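Local structure of tubulin-like protein CetZ (Methanosaeta thermophila, 3ZID) at residues E88-E91 with M92-E96. The protein binds GTP and probably hydrolyses it as a tubulin/FtsZ-type archaeal cytoskeletal protein, and is probably involved in the control of cell shape. Numbering follows the deposited sequence.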
loop_
_atom_site.group_PDB
_atom_site.type_symbol
_atom_site.label_atom_id
_atom_site.label_comp_id
_atom_site.label_asym_id
_atom_site.label_seq_id
_atom_site.Cartn_x
_atom_site.Cartn_y
_atom_site.Cartn_z
ATOM N N GLU A 88 2.854 22.324 -9.437
ATOM C CA GLU A 88 3.893 23.337 -9.352
ATOM C C GLU A 88 5.295 22.744 -9.402
ATOM O O GLU A 88 6.228 23.401 -9.860
ATOM C CB GLU A 88 3.707 24.162 -8.075
ATOM C CG GLU A 88 2.458 25.045 -8.108
ATOM C CD GLU A 88 2.101 25.626 -6.749
ATOM O OE1 GLU A 88 2.884 25.448 -5.792
ATOM O OE2 GLU A 88 1.032 26.264 -6.645
ATOM N N ASN A 89 5.441 21.493 -8.960
ATOM C CA ASN A 89 6.765 20.873 -8.904
ATOM C C ASN A 89 6.900 19.604 -9.733
ATOM O O ASN A 89 7.904 18.897 -9.629
ATOM C CB ASN A 89 7.121 20.557 -7.458
ATOM C CG ASN A 89 7.175 21.793 -6.593
ATOM O OD1 ASN A 89 8.228 22.415 -6.461
ATOM N ND2 ASN A 89 6.044 22.150 -5.982
ATOM N N GLN A 90 5.908 19.357 -10.583
ATOM C CA GLN A 90 5.814 18.142 -11.391
ATOM C C GLN A 90 7.075 17.849 -12.207
ATOM O O GLN A 90 7.592 16.728 -12.197
ATOM C CB GLN A 90 4.607 18.240 -12.332
ATOM C CG GLN A 90 4.420 17.056 -13.270
ATOM C CD GLN A 90 3.099 17.105 -14.031
ATOM O OE1 GLN A 90 2.068 17.517 -13.492
ATOM N NE2 GLN A 90 3.121 16.665 -15.282
ATOM N N GLU A 91 7.571 18.858 -12.911
ATOM C CA GLU A 91 8.731 18.666 -13.768
ATOM C C GLU A 91 9.969 18.318 -12.955
ATOM O O GLU A 91 10.769 17.469 -13.351
ATOM C CB GLU A 91 8.968 19.904 -14.626
ATOM C CG GLU A 91 7.771 20.266 -15.512
ATOM C CD GLU A 91 7.560 19.314 -16.697
ATOM O OE1 GLU A 91 8.183 18.229 -16.751
ATOM O OE2 GLU A 91 6.758 19.661 -17.590
ATOM N N MET A 92 10.106 18.964 -11.807
ATOM C CA MET A 92 11.252 18.745 -10.936
ATOM C C MET A 92 11.254 17.308 -10.416
ATOM O O MET A 92 12.288 16.641 -10.366
ATOM C CB MET A 92 11.209 19.746 -9.777
ATOM C CG MET A 92 12.397 19.670 -8.848
ATOM S SD MET A 92 12.000 18.857 -7.300
ATOM C CE MET A 92 10.815 20.004 -6.597
ATOM N N ILE A 93 10.079 16.839 -10.022
ATOM C CA ILE A 93 9.926 15.478 -9.540
ATOM C C ILE A 93 10.225 14.455 -10.642
ATOM O O ILE A 93 11.082 13.576 -10.481
ATOM C CB ILE A 93 8.523 15.282 -8.963
ATOM C CG1 ILE A 93 8.440 16.011 -7.627
ATOM C CG2 ILE A 93 8.204 13.804 -8.800
ATOM C CD1 ILE A 93 7.064 16.541 -7.297
ATOM N N LEU A 94 9.551 14.591 -11.778
ATOM C CA LEU A 94 9.790 13.698 -12.912
ATOM C C LEU A 94 11.232 13.709 -13.432
ATOM O O LEU A 94 11.754 12.673 -13.869
ATOM C CB LEU A 94 8.819 14.020 -14.047
ATOM C CG LEU A 94 7.359 13.706 -13.748
ATOM C CD1 LEU A 94 6.466 14.328 -14.808
ATOM C CD2 LEU A 94 7.189 12.214 -13.741
ATOM N N GLU A 95 11.868 14.871 -13.377
ATOM C CA GLU A 95 13.263 15.001 -13.780
ATOM C C GLU A 95 14.155 14.103 -12.928
ATOM O O GLU A 95 15.020 13.390 -13.441
ATOM C CB GLU A 95 13.711 16.458 -13.685
ATOM C CG GLU A 95 15.205 16.654 -13.791
ATOM C CD GLU A 95 15.599 18.121 -13.833
ATOM O OE1 GLU A 95 14.689 18.981 -13.801
ATOM O OE2 GLU A 95 16.814 18.410 -13.913
ATOM N N GLU A 96 13.919 14.129 -11.622
ATOM C CA GLU A 96 14.697 13.329 -10.692
ATOM C C GLU A 96 14.588 11.844 -11.001
ATOM O O GLU A 96 15.564 11.096 -10.882
ATOM C CB GLU A 96 14.254 13.602 -9.253
ATOM C CG GLU A 96 15.012 12.790 -8.210
ATOM C CD GLU A 96 16.521 12.912 -8.317
ATOM O OE1 GLU A 96 17.012 14.008 -8.670
ATOM O OE2 GLU A 96 17.208 11.893 -8.072
#
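Asn89, Gln90 and Glu91 each offer a carbonyl O to the amide N of the residue four places on, in bonds from Ile93, Leu94 and Glu95, the straightest being Leu94 N to Gln90 O (2.9 Å, 175° at the hydrogen). Beside these backbone bonds, Asn89 and Met92 run in the same direction. Met92 turns CG anti to its backbone N (chi1 -177°) and bends further along, which lays CE 3.5 Å from Asn89 OD1. A flexible thioether suits this place, following the short amide while Pro70 and Leu67 pack on it; Asn89 ND2 is hydrogen-bonded back to Gly85 O, which limits rotation of the amide. Ile93 CD1 lies 4.0 Å from Asn89 CB, and the buried branched chain also meets Val69 and Phe120. On the flank facing helix 117-131, Gln90 extends alongside Leu94, its CG 3.7 Å from Leu94 CD1: the glutamine's aliphatic part extends the leucine's apolar surface, and both touch Glu127. Glu91 and Glu95, exposed and acidic, suit the solvent side. Such i to i+3 and i+4 neighbours are characteristic of an amphipathic alpha-helix, here helix 79-98, which packs on helix 117-131 and strand 66-68 of the Rossmann-like GTPase domain of the tubulin/FtsZ fold.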